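Local coordinates for putative uncharacterized protein (Burkholderia ambifaria, PDB 3W20) that probably oxidises N-substituted L-amino acids as a 2-oxoglutarate-dependent dioxygenase of the double-stranded beta-helix fold, with zinc bound in its metal site here, at residues P6-F12 against D33-V39; Y96-A100 against V133-L137; L120-L125 against W269-D273. All coordinates share one frame; numbering follows the deposited sequence.

In the fold
Along the chain contact 1 closes first; contacts 2 and 3 follow and interleave, segment 96-100 leading, then 120-125, 133-137 and 269-273. All three reach the same large mixed sheet of the double-stranded beta-helix fold. Contact 1, joining strands 4-10 and 37-41, lies on the opposite side of the chain's centre from contact 2, with nearest atoms about 17 Å apart. Contact 3 pairs strand 123-127 with the C-terminal strand 268-272. Contact 2 sets helix 87-107 against strand 133-134, a neighbour of 123-127, and contacts 2 and 3 touch where Y96 and L136 meet D273. The D273 side chain also pairs with R141, so the chain end lies beside the 2-oxoglutarate site.

Contact 1 (P6-F12 against D33-V39); sequences PAQLMRF and DEADAIV
Q8, L9 and M10 pair with V39, I38 and A37 in an antiparallel ladder between strands 4-10 and 37-41. Q8 and V39 form a hydrogen-bonded pair, with Q8 N 2.8 Å from V39 O and V39 N answering to Q8 O. At the other end lies a classic beta bulge: D36 and A37 both face selenomethionine M10, whose O accepts from D36 N at 2.9 Å and from A37 N at 3.2 Å.

Apolar contacts line the face that carries L9 and I38, branched side chains lying side by side. CD2 of L9 also reaches CB of A35 (3.5 Å), where a small methyl leaves room for the leucine branch; L30 of helix 23-31 borders A35 and I38.

Charged groups gather beyond the bulge. Bent at both chi2 (-68°) and chi3, R11 lays one guanidinium face on the backbone of E34 and A35. Its NH1 bonds nearly straight to D33 OD1 at 3.0 Å, approaching from above the carboxylate plane, and makes a weaker, bent bond to D36 OD1 at 2.9 Å. Q241 also donates to D33 OD1. One guanidinium nitrogen serving both acids would probably favour their ionised forms, and it links D36 of the bulge to D33, just after helix 23-31.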
ATOM      1  N   PRO A   6      20.489  32.707   6.150  1.00 25.89           N
ATOM      2  CA  PRO A   6      19.612  33.868   6.260  1.00 23.80           C
ATOM      3  C   PRO A   6      18.143  33.391   6.361  1.00 23.81           C
ATOM      4  O   PRO A   6      17.713  32.580   5.518  1.00 23.47           O
ATOM      5  CB  PRO A   6      19.830  34.593   4.894  1.00 25.13           C
ATOM      6  CG  PRO A   6      21.213  34.191   4.454  1.00 26.77           C
ATOM      7  CD  PRO A   6      21.336  32.750   4.923  1.00 25.79           C
ATOM      8  N   ALA A   7      17.380  33.934   7.315  1.00 21.49           N
ATOM      9  CA  ALA A   7      15.964  33.529   7.518  1.00 21.52           C
ATOM     10  C   ALA A   7      15.091  34.755   7.789  1.00 21.60           C
ATOM     11  O   ALA A   7      15.528  35.733   8.472  1.00 21.37           O
ATOM     12  CB  ALA A   7      15.850  32.498   8.643  1.00 19.88           C
ATOM     13  N   GLN A   8      13.916  34.746   7.208  1.00 18.74           N
ATOM     14  CA  GLN A   8      12.886  35.746   7.619  1.00 19.55           C
ATOM     15  C   GLN A   8      11.790  35.008   8.364  1.00 20.27           C
ATOM     16  O   GLN A   8      11.195  34.023   7.846  1.00 18.14           O
ATOM     17  CB  GLN A   8      12.271  36.456   6.413  1.00 23.76           C
ATOM     18  CG  GLN A   8      13.264  37.295   5.542  1.00 30.49           C
ATOM     19  CD  GLN A   8      13.930  38.446   6.326  1.00 37.07           C
ATOM     20  OE1 GLN A   8      13.246  39.206   7.009  1.00 40.04           O
ATOM     21  NE2 GLN A   8      15.285  38.568   6.229  1.00 36.39           N
ATOM     22  N   LEU A   9      11.495  35.465   9.573  1.00 18.08           N
ATOM     23  CA  LEU A   9      10.501  34.745  10.372  1.00 19.97           C
ATOM     24  C   LEU A   9       9.210  35.584  10.441  1.00 20.62           C
ATOM     25  O   LEU A   9       9.222  36.737  10.897  1.00 19.64           O
ATOM     26  CB  LEU A   9      11.101  34.487  11.765  1.00 22.21           C
ATOM     27  CG  LEU A   9      10.371  33.645  12.803  1.00 26.87           C
ATOM     28  CD1 LEU A   9      11.505  33.118  13.697  1.00 25.16           C
ATOM     29  CD2 LEU A   9       9.368  34.454  13.635  1.00 31.16           C
HETATM   30  N   MSE A  10       8.069  35.025  10.005  1.00 19.93           N
HETATM   31  CA  MSE A  10       6.851  35.805   9.861  1.00 19.81           C
HETATM   32  C   MSE A  10       5.808  35.362  10.825  1.00 20.38           C
HETATM   33  O   MSE A  10       5.547  34.163  10.930  1.00 16.35           O
HETATM   34  CB  MSE A  10       6.242  35.669   8.464  1.00 22.06           C
HETATM   35  CG  MSE A  10       6.992  34.661   7.604  1.00 36.54           C
HETATM   36 SE   MSE A  10       8.446  35.629   6.657  1.00 40.16          SE
HETATM   37  CE  MSE A  10       6.960  36.461   5.832  1.00 20.61           C
ATOM     38  N   ARG A  11       5.168  36.318  11.521  1.00 16.45           N
ATOM     39  CA  ARG A  11       3.942  36.024  12.301  1.00 19.54           C
ATOM     40  C   ARG A  11       2.880  36.946  11.815  1.00 17.72           C
ATOM     41  O   ARG A  11       3.193  38.092  11.459  1.00 17.22           O
ATOM     42  CB  ARG A  11       4.216  36.338  13.787  1.00 21.11           C
ATOM     43  CG  ARG A  11       4.911  35.233  14.511  1.00 31.76           C
ATOM     44  CD  ARG A  11       3.922  34.073  14.614  1.00 38.58           C
ATOM     45  NE  ARG A  11       3.548  33.767  15.952  1.00 46.18           N
ATOM     46  CZ  ARG A  11       2.974  32.637  16.340  1.00 41.82           C
ATOM     47  NH1 ARG A  11       2.587  31.646  15.468  1.00 31.52           N
ATOM     48  NH2 ARG A  11       2.717  32.535  17.636  1.00 49.23           N
ATOM     49  N   PHE A  12       1.639  36.500  11.802  1.00 17.29           N
ATOM     50  CA  PHE A  12       0.508  37.356  11.413  1.00 19.49           C
ATOM     51  C   PHE A  12       0.555  38.724  12.096  1.00 19.59           C
ATOM     52  O   PHE A  12       0.781  38.814  13.286  1.00 21.99           O
ATOM     53  CB  PHE A  12      -0.884  36.697  11.707  1.00 17.93           C
ATOM     54  CG  PHE A  12      -1.150  35.471  10.861  1.00 17.89           C
ATOM     55  CD1 PHE A  12      -1.392  35.601   9.500  1.00 16.38           C
ATOM     56  CD2 PHE A  12      -1.083  34.188  11.444  1.00 17.95           C
ATOM     57  CE1 PHE A  12      -1.648  34.479   8.711  1.00 16.00           C
ATOM     58  CE2 PHE A  12      -1.258  33.062  10.643  1.00 17.77           C
ATOM     59  CZ  PHE A  12      -1.499  33.193   9.272  1.00 16.88           C
ATOM     60  N   ASP A  33       5.059  27.039  17.919  1.00 15.99           N
ATOM     61  CA  ASP A  33       4.112  28.076  17.616  1.00 16.07           C
ATOM     62  C   ASP A  33       4.665  29.482  17.825  1.00 16.12           C
ATOM     63  O   ASP A  33       3.937  30.391  18.252  1.00 17.24           O
ATOM     64  CB  ASP A  33       2.721  27.863  18.316  1.00 16.09           C
ATOM     65  CG  ASP A  33       1.603  28.620  17.678  1.00 18.04           C
ATOM     66  OD1 ASP A  33       1.612  28.970  16.453  1.00 15.83           O
ATOM     67  OD2 ASP A  33       0.641  28.970  18.430  1.00 18.73           O
ATOM     68  N   GLU A  34       5.929  29.690  17.500  1.00 16.75           N
ATOM     69  CA  GLU A  34       6.573  31.029  17.630  1.00 18.77           C
ATOM     70  C   GLU A  34       6.660  31.757  16.255  1.00 19.81           C
ATOM     71  O   GLU A  34       7.119  32.894  16.167  1.00 22.33           O
ATOM     72  CB  GLU A  34       7.983  30.876  18.193  1.00 19.82           C
ATOM     73  CG  GLU A  34       7.954  30.595  19.721  1.00 25.71           C
ATOM     74  CD  GLU A  34       9.268  30.020  20.239  1.00 30.17           C
ATOM     75  OE1 GLU A  34      10.239  29.991  19.452  1.00 33.19           O
ATOM     76  OE2 GLU A  34       9.334  29.603  21.433  1.00 28.17           O
ATOM     77  N   ALA A  35       6.266  31.075  15.203  1.00 17.32           N
ATOM     78  CA  ALA A  35       6.231  31.696  13.868  1.00 17.71           C
ATOM     79  C   ALA A  35       5.115  31.016  13.056  1.00 15.74           C
ATOM     80  O   ALA A  35       4.766  29.860  13.319  1.00 14.95           O
ATOM     81  CB  ALA A  35       7.554  31.483  13.178  1.00 20.43           C
ATOM     82  N   ASP A  36       4.544  31.730  12.075  1.00 14.72           N
ATOM     83  CA  ASP A  36       3.630  31.082  11.191  1.00 15.35           C
ATOM     84  C   ASP A  36       4.336  30.579   9.909  1.00 14.36           C
ATOM     85  O   ASP A  36       3.949  29.584   9.336  1.00 13.53           O
ATOM     86  CB  ASP A  36       2.505  32.066  10.917  1.00 14.45           C
ATOM     87  CG  ASP A  36       1.823  32.492  12.196  1.00 19.13           C
ATOM     88  OD1 ASP A  36       1.350  31.584  12.892  1.00 19.48           O
ATOM     89  OD2 ASP A  36       1.911  33.681  12.599  1.00 18.72           O
ATOM     90  N   ALA A  37       5.316  31.313   9.440  1.00 14.20           N
ATOM     91  CA  ALA A  37       6.143  30.903   8.307  1.00 14.11           C
ATOM     92  C   ALA A  37       7.539  31.412   8.460  1.00 14.52           C
ATOM     93  O   ALA A  37       7.795  32.442   9.106  1.00 17.83           O
ATOM     94  CB  ALA A  37       5.551  31.387   6.971  1.00 14.72           C
ATOM     95  N   ILE A  38       8.458  30.685   7.883  1.00 14.89           N
ATOM     96  CA  ILE A  38       9.896  31.046   7.856  1.00 13.52           C
ATOM     97  C   ILE A  38      10.386  30.788   6.445  1.00 15.19           C
ATOM     98  O   ILE A  38      10.193  29.684   5.847  1.00 15.50           O
ATOM     99  CB  ILE A  38      10.713  30.249   8.851  1.00 13.78           C
ATOM    100  CG1 ILE A  38      10.164  30.500  10.280  1.00 13.28           C
ATOM    101  CG2 ILE A  38      12.197  30.759   8.870  1.00 16.15           C
ATOM    102  CD1 ILE A  38      10.985  29.765  11.380  1.00 13.72           C
ATOM    103  N   VAL A  39      11.054  31.807   5.894  1.00 15.89           N
ATOM    104  CA  VAL A  39      11.657  31.653   4.567  1.00 15.83           C
ATOM    105  C   VAL A  39      13.175  31.753   4.661  1.00 15.36           C
ATOM    106  O   VAL A  39      13.696  32.735   5.210  1.00 19.74           O
ATOM    107  CB  VAL A  39      11.131  32.699   3.578  1.00 14.78           C
ATOM    108  CG1 VAL A  39      11.842  32.465   2.231  1.00 17.50           C
ATOM    109  CG2 VAL A  39       9.615  32.538   3.382  1.00 13.93           C
TER

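Contact 2 (Y96-A100 against V133-L137); sequences YFGIA and VEFLL
On helix 87-107, Y96 and F97 take different first torsions, which point their rings at different parts of the segment V133-L137. Y96 has CG anti to its own backbone N (chi1 -180°), which carries the phenol out to L136, whereas F97 turns its CG anti to the carbonyl carbon and sends its ring beside F135. The two phenylalanines F97 and F135 make an edge-to-face pair with planes at 81°: CE1 of F97 stands over the centre of the F135 face, 3.9 Å from CG of F135, so that weakly positive C-H groups meet the pi cloud. Y96 closes the cluster from another side, its OH at the edge of the F135 ring, 3.4 Å from CD1 of F135. Beyond the rings, CG2 of V133 packs on CD1 of F97.

A100 is suited to the closest passage of the helix, because its single methyl lets the backbone of the other segment come in. CB of A100 rests 3.5 Å from L136 N and 3.4 Å from E134 O.

Polar atoms in this buried setting find partners. L136 N makes a weak, bent bond (131°) to Y96 OH at 3.1 Å; the stronger partner of that hydroxyl is the C-terminal carboxylate of D273. One water donates to both F97 O and E134 O, 2.7 Å from each, bridging helix to strand. The side chain of E134 turns to N104 of helix 87-107 and R108 just after it.

A94 of the second subunit packs on F97 and V133, so the cluster also borders the dimer interface. A tyrosine suits its position by combining a flat apolar ring with a hydroxyl that joins L136 and the chain's end; the bond to D273 would favour a negatively charged terminus in this buried place.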
ATOM      1  N   TYR A  96      -0.620   4.036  -3.341  1.00 15.97           N
ATOM      2  CA  TYR A  96       0.215   4.975  -2.605  1.00 16.22           C
ATOM      3  C   TYR A  96       1.339   4.271  -1.871  1.00 17.07           C
ATOM      4  O   TYR A  96       2.534   4.653  -2.032  1.00 19.60           O
ATOM      5  CB  TYR A  96      -0.632   5.781  -1.629  1.00 15.39           C
ATOM      6  CG  TYR A  96       0.195   6.790  -0.837  1.00 15.92           C
ATOM      7  CD1 TYR A  96       0.526   8.049  -1.344  1.00 15.49           C
ATOM      8  CD2 TYR A  96       0.617   6.472   0.449  1.00 14.53           C
ATOM      9  CE1 TYR A  96       1.284   8.951  -0.551  1.00 16.57           C
ATOM     10  CE2 TYR A  96       1.358   7.361   1.234  1.00 16.31           C
ATOM     11  CZ  TYR A  96       1.692   8.584   0.722  1.00 14.74           C
ATOM     12  OH  TYR A  96       2.429   9.446   1.502  1.00 17.19           O
ATOM     13  N   PHE A  97       0.994   3.267  -1.107  1.00 16.48           N
ATOM     14  CA  PHE A  97       2.021   2.587  -0.280  1.00 17.34           C
ATOM     15  C   PHE A  97       2.896   1.668  -1.089  1.00 18.73           C
ATOM     16  O   PHE A  97       4.074   1.548  -0.772  1.00 20.58           O
ATOM     17  CB  PHE A  97       1.372   1.889   0.914  1.00 15.10           C
ATOM     18  CG  PHE A  97       0.938   2.904   1.930  1.00 16.43           C
ATOM     19  CD1 PHE A  97       1.872   3.542   2.751  1.00 18.21           C
ATOM     20  CD2 PHE A  97      -0.408   3.258   1.999  1.00 16.48           C
ATOM     21  CE1 PHE A  97       1.443   4.529   3.656  1.00 18.24           C
ATOM     22  CE2 PHE A  97      -0.846   4.249   2.874  1.00 17.27           C
ATOM     23  CZ  PHE A  97       0.101   4.846   3.716  1.00 17.40           C
ATOM     24  N   GLY A  98       2.355   1.135  -2.167  1.00 20.03           N
ATOM     25  CA  GLY A  98       3.144   0.250  -3.080  1.00 21.99           C
ATOM     26  C   GLY A  98       4.200   1.098  -3.788  1.00 26.20           C
ATOM     27  O   GLY A  98       5.380   0.707  -3.947  1.00 31.53           O
ATOM     28  N   ILE A  99       3.828   2.293  -4.172  1.00 24.23           N
ATOM     29  CA  ILE A  99       4.770   3.189  -4.887  1.00 26.29           C
ATOM     30  C   ILE A  99       5.839   3.699  -3.937  1.00 25.50           C
ATOM     31  O   ILE A  99       7.019   3.743  -4.287  1.00 25.34           O
ATOM     32  CB  ILE A  99       4.053   4.374  -5.552  1.00 26.08           C
ATOM     33  CG1 ILE A  99       3.283   3.862  -6.778  1.00 32.00           C
ATOM     34  CG2 ILE A  99       5.007   5.453  -6.070  1.00 28.67           C
ATOM     35  CD1 ILE A  99       2.359   4.920  -7.327  1.00 37.12           C
ATOM     36  N   ALA A 100       5.440   4.054  -2.724  1.00 21.48           N
ATOM     37  CA  ALA A 100       6.376   4.770  -1.846  1.00 22.38           C
ATOM     38  C   ALA A 100       7.620   3.884  -1.640  1.00 26.85           C
ATOM     39  O   ALA A 100       8.760   4.327  -1.558  1.00 21.19           O
ATOM     40  CB  ALA A 100       5.746   5.011  -0.501  1.00 19.10           C
ATOM     41  N   VAL A 133       5.485   0.211   7.152  1.00 31.27           N
ATOM     42  CA  VAL A 133       5.747   0.517   5.756  1.00 23.26           C
ATOM     43  C   VAL A 133       5.686   2.067   5.705  1.00 20.19           C
ATOM     44  O   VAL A 133       5.068   2.702   6.550  1.00 18.02           O
ATOM     45  CB  VAL A 133       4.746  -0.172   4.822  1.00 26.08           C
ATOM     46  CG1 VAL A 133       4.631  -1.681   5.161  1.00 22.84           C
ATOM     47  CG2 VAL A 133       3.419   0.523   4.801  1.00 24.09           C
ATOM     48  N   GLU A 134       6.372   2.618   4.740  1.00 17.20           N
ATOM     49  CA  GLU A 134       6.659   4.052   4.710  1.00 16.76           C
ATOM     50  C   GLU A 134       5.625   4.740   3.820  1.00 16.14           C
ATOM     51  O   GLU A 134       5.205   4.222   2.790  1.00 17.21           O
ATOM     52  CB  GLU A 134       8.038   4.305   4.112  1.00 15.50           C
ATOM     53  CG  GLU A 134       9.143   3.687   4.996  1.00 18.17           C
ATOM     54  CD  GLU A 134      10.526   3.923   4.403  1.00 20.20           C
ATOM     55  OE1 GLU A 134      10.677   4.203   3.206  1.00 19.96           O
ATOM     56  OE2 GLU A 134      11.475   3.846   5.197  1.00 22.02           O
ATOM     57  N   PHE A 135       5.273   5.946   4.263  1.00 17.55           N
ATOM     58  CA  PHE A 135       4.664   6.937   3.402  1.00 15.71           C
ATOM     59  C   PHE A 135       5.691   7.417   2.377  1.00 16.14           C
ATOM     60  O   PHE A 135       6.944   7.321   2.589  1.00 17.63           O
ATOM     61  CB  PHE A 135       4.266   8.109   4.265  1.00 15.32           C
ATOM     62  CG  PHE A 135       2.970   7.869   5.084  1.00 16.45           C
ATOM     63  CD1 PHE A 135       1.780   8.516   4.760  1.00 18.13           C
ATOM     64  CD2 PHE A 135       2.982   7.038   6.175  1.00 17.03           C
ATOM     65  CE1 PHE A 135       0.611   8.272   5.515  1.00 21.68           C
ATOM     66  CE2 PHE A 135       1.831   6.791   6.923  1.00 20.19           C
ATOM     67  CZ  PHE A 135       0.653   7.421   6.611  1.00 20.68           C
ATOM     68  N   LEU A 136       5.177   7.931   1.264  1.00 14.27           N
ATOM     69  CA  LEU A 136       6.018   8.578   0.281  1.00 16.91           C
ATOM     70  C   LEU A 136       6.805   9.703   0.982  1.00 16.64           C
ATOM     71  O   LEU A 136       6.235  10.459   1.806  1.00 16.74           O
ATOM     72  CB  LEU A 136       5.125   9.194  -0.836  1.00 17.51           C
ATOM     73  CG  LEU A 136       5.874  10.088  -1.800  1.00 16.71           C
ATOM     74  CD1 LEU A 136       6.766   9.119  -2.591  1.00 20.63           C
ATOM     75  CD2 LEU A 136       4.946  10.790  -2.777  1.00 20.18           C
ATOM     76  N   LEU A 137       8.096   9.905   0.622  1.00 17.01           N
ATOM     77  CA  LEU A 137       8.882  10.940   1.364  1.00 16.99           C
ATOM     78  C   LEU A 137       8.701  12.388   0.909  1.00 16.68           C
ATOM     79  O   LEU A 137       8.741  13.320   1.738  1.00 17.04           O
ATOM     80  CB  LEU A 137      10.412  10.622   1.338  1.00 15.83           C
ATOM     81  CG  LEU A 137      10.852   9.726   2.471  1.00 15.33           C
ATOM     82  CD1 LEU A 137      12.249   9.093   2.142  1.00 19.37           C
ATOM     83  CD2 LEU A 137      10.998  10.595   3.769  1.00 19.60           C
TER
HETATM   84  O   HOH W   1       5.220   1.737   1.641  1.00 20.35           O

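Contact 3 (L120-L125 against W269-D273); sequences LDAKPL and WRMFD
The parallel pairing of strand 123-127 with the C-terminal strand 268-272 brings K123 beside R270 and P124 beside M271. Three backbone bonds hold it: K123 N to W269 O at 3.1 Å, M271 N to K123 O at 3.0 Å, and L125 N to M271 O. Proline fits between K123 and L125 because its neighbours supply the N-H groups the ladder uses.

W269 O has a second donor, R270 NH1 at 3.0 Å, arriving on the opposite face of the carbonyl plane from K123 N. The guanidinium is covered on one face by CD of K123, the two long chains lying side by side, and a water joins R270 NH1, K123 NZ and D121 O. That water, with D121 bound weakly to K123 NZ, would temper the like charges.

In the large sheet of the double-stranded beta-helix fold, strand 268-272 lies between 123-127 and 255-265. L120, at the end of helix 111-120, makes a CH-pi contact, its CD1 over the W269 five-membered ring and 4.2 Å from the centroid, while H264 stacks on the tryptophan. CE of selenomethionine M271, bent at chi3 (-74°), reaches CB of A122 at 3.8 Å. Further along, CD2 of L125 touches CD2 of F272 at 3.8 Å.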
ATOM      1  N   LEU A 120      17.082  17.161  11.781  1.00 19.53           N
ATOM      2  CA  LEU A 120      16.106  16.840  12.779  1.00 20.23           C
ATOM      3  C   LEU A 120      16.189  15.396  13.233  1.00 20.74           C
ATOM      4  O   LEU A 120      15.414  14.976  14.049  1.00 21.38           O
ATOM      5  CB  LEU A 120      14.703  17.052  12.221  1.00 20.36           C
ATOM      6  CG  LEU A 120      14.420  18.443  11.647  1.00 20.36           C
ATOM      7  CD1 LEU A 120      13.017  18.478  11.026  1.00 18.91           C
ATOM      8  CD2 LEU A 120      14.408  19.396  12.818  1.00 21.90           C
ATOM      9  N   ASP A 121      17.110  14.637  12.662  1.00 22.03           N
ATOM     10  CA  ASP A 121      17.042  13.173  12.769  1.00 24.17           C
ATOM     11  C   ASP A 121      15.687  12.691  12.288  1.00 23.23           C
ATOM     12  O   ASP A 121      15.150  11.703  12.824  1.00 23.58           O
ATOM     13  CB  ASP A 121      17.316  12.658  14.218  1.00 25.85           C
ATOM     14  CG  ASP A 121      17.767  11.173  14.262  1.00 35.54           C
ATOM     15  OD1 ASP A 121      18.055  10.540  13.208  1.00 33.12           O
ATOM     16  OD2 ASP A 121      17.858  10.641  15.400  1.00 36.13           O
ATOM     17  N   ALA A 122      15.138  13.333  11.252  1.00 22.53           N
ATOM     18  CA  ALA A 122      13.803  12.915  10.764  1.00 20.69           C
ATOM     19  C   ALA A 122      13.896  11.561  10.040  1.00 21.44           C
ATOM     20  O   ALA A 122      14.980  11.179   9.473  1.00 19.30           O
ATOM     21  CB  ALA A 122      13.233  13.977   9.805  1.00 21.93           C
ATOM     22  N   LYS A 123      12.785  10.836  10.048  1.00 19.87           N
ATOM     23  CA  LYS A 123      12.687   9.580   9.316  1.00 21.19           C
ATOM     24  C   LYS A 123      11.378   9.624   8.523  1.00 20.02           C
ATOM     25  O   LYS A 123      10.526  10.441   8.824  1.00 20.18           O
ATOM     26  CB  LYS A 123      12.664   8.438  10.315  1.00 24.04           C
ATOM     27  CG  LYS A 123      14.034   8.101  10.904  1.00 27.97           C
ATOM     28  CD  LYS A 123      13.838   7.486  12.284  1.00 33.22           C
ATOM     29  CE  LYS A 123      15.174   7.097  12.911  1.00 41.42           C
ATOM     30  NZ  LYS A 123      15.620   8.290  13.669  1.00 44.31           N
ATOM     31  N   PRO A 124      11.208   8.762   7.509  1.00 19.44           N
ATOM     32  CA  PRO A 124       9.876   8.703   6.837  1.00 19.84           C
ATOM     33  C   PRO A 124       8.796   8.295   7.830  1.00 18.47           C
ATOM     34  O   PRO A 124       9.031   7.427   8.702  1.00 19.06           O
ATOM     35  CB  PRO A 124      10.032   7.620   5.782  1.00 24.44           C
ATOM     36  CG  PRO A 124      11.470   7.094   5.900  1.00 25.56           C
ATOM     37  CD  PRO A 124      12.208   7.785   7.013  1.00 23.18           C
ATOM     38  N   LEU A 125       7.615   8.879   7.706  1.00 18.08           N
ATOM     39  CA  LEU A 125       6.475   8.473   8.503  1.00 16.98           C
ATOM     40  C   LEU A 125       6.126   7.032   8.109  1.00 17.00           C
ATOM     41  O   LEU A 125       6.265   6.641   6.937  1.00 16.72           O
ATOM     42  CB  LEU A 125       5.267   9.385   8.209  1.00 15.80           C
ATOM     43  CG  LEU A 125       4.031   9.116   9.028  1.00 17.69           C
ATOM     44  CD1 LEU A 125       4.320   9.336  10.517  1.00 17.96           C
ATOM     45  CD2 LEU A 125       2.973  10.049   8.437  1.00 16.85           C
ATOM     46  N   TRP A 269      10.716  13.362  14.598  1.00 21.85           N
ATOM     47  CA  TRP A 269      10.225  14.040  13.386  1.00 18.57           C
ATOM     48  C   TRP A 269      10.046  13.074  12.272  1.00 18.32           C
ATOM     49  O   TRP A 269      10.907  12.227  12.008  1.00 18.14           O
ATOM     50  CB  TRP A 269      11.289  15.042  13.022  1.00 18.68           C
ATOM     51  CG  TRP A 269      11.199  16.290  13.847  1.00 20.08           C
ATOM     52  CD1 TRP A 269      12.019  16.667  14.936  1.00 22.89           C
ATOM     53  CD2 TRP A 269      10.214  17.326  13.724  1.00 18.89           C
ATOM     54  NE1 TRP A 269      11.570  17.846  15.490  1.00 22.77           N
ATOM     55  CE2 TRP A 269      10.507  18.311  14.769  1.00 21.02           C
ATOM     56  CE3 TRP A 269       9.170  17.577  12.837  1.00 17.83           C
ATOM     57  CZ2 TRP A 269       9.734  19.456  14.911  1.00 17.81           C
ATOM     58  CZ3 TRP A 269       8.434  18.735  13.002  1.00 18.71           C
ATOM     59  CH2 TRP A 269       8.729  19.656  14.013  1.00 16.47           C
ATOM     60  N   ARG A 270       8.914  13.147  11.599  1.00 15.65           N
ATOM     61  CA  ARG A 270       8.620  12.266  10.506  1.00 16.53           C
ATOM     62  C   ARG A 270       8.247  13.085   9.229  1.00 16.36           C
ATOM     63  O   ARG A 270       7.576  14.115   9.331  1.00 16.86           O
ATOM     64  CB  ARG A 270       7.511  11.302  10.900  1.00 15.50           C
ATOM     65  CG  ARG A 270       7.891  10.353  12.052  1.00 17.80           C
ATOM     66  CD  ARG A 270       8.955   9.398  11.581  1.00 17.71           C
ATOM     67  NE  ARG A 270       9.315   8.390  12.605  1.00 20.14           N
ATOM     68  CZ  ARG A 270      10.288   8.549  13.503  1.00 21.66           C
ATOM     69  NH1 ARG A 270      11.043   9.663  13.583  1.00 20.35           N
ATOM     70  NH2 ARG A 270      10.545   7.530  14.325  1.00 22.31           N
HETATM   71  N   MSE A 271       8.647  12.585   8.060  1.00 14.71           N
HETATM   72  CA  MSE A 271       8.496  13.277   6.764  1.00 15.01           C
HETATM   73  C   MSE A 271       7.534  12.467   5.905  1.00 17.43           C
HETATM   74  O   MSE A 271       7.552  11.234   5.897  1.00 19.35           O
HETATM   75  CB  MSE A 271       9.811  13.247   5.953  1.00 16.37           C
HETATM   76  CG  MSE A 271      10.860  14.082   6.710  1.00 17.77           C
HETATM   77 SE   MSE A 271      12.619  13.877   5.833  1.00 25.27          SE
HETATM   78  CE  MSE A 271      12.972  12.034   6.502  1.00 21.07           C
ATOM     79  N   PHE A 272       6.700  13.160   5.138  1.00 16.69           N
ATOM     80  CA  PHE A 272       5.839  12.504   4.209  1.00 15.44           C
ATOM     81  C   PHE A 272       5.359  13.511   3.179  1.00 16.27           C
ATOM     82  O   PHE A 272       5.425  14.747   3.419  1.00 15.54           O
ATOM     83  CB  PHE A 272       4.646  11.891   4.938  1.00 15.55           C
ATOM     84  CG  PHE A 272       3.745  12.919   5.621  1.00 18.09           C
ATOM     85  CD1 PHE A 272       2.632  13.411   4.958  1.00 18.41           C
ATOM     86  CD2 PHE A 272       4.076  13.377   6.899  1.00 18.49           C
ATOM     87  CE1 PHE A 272       1.794  14.362   5.557  1.00 23.31           C
ATOM     88  CE2 PHE A 272       3.243  14.361   7.503  1.00 21.15           C
ATOM     89  CZ  PHE A 272       2.102  14.811   6.831  1.00 19.04           C
ATOM     90  N   ASP A 273       4.866  12.986   2.044  1.00 17.52           N
ATOM     91  CA  ASP A 273       4.142  13.785   1.070  1.00 19.63           C
ATOM     92  C   ASP A 273       3.023  12.953   0.424  1.00 21.36           C
ATOM     93  O   ASP A 273       2.157  13.465  -0.244  1.00 23.39           O
ATOM     94  CB  ASP A 273       5.075  14.329   0.035  1.00 20.89           C
ATOM     95  CG  ASP A 273       4.464  15.537  -0.697  1.00 31.04           C
ATOM     96  OD1 ASP A 273       3.558  16.205  -0.186  1.00 29.61           O
ATOM     97  OD2 ASP A 273       4.880  15.824  -1.781  1.00 32.25           O
ATOM     98  OXT ASP A 273       3.033  11.757   0.571  1.00 21.94           O
TER
HETATM   99  O   HOH W   2      13.520  13.560  15.460  1.00 22.56           O
HETATM  100  O   HOH W   3      13.550  10.131  14.754  1.00 22.15           O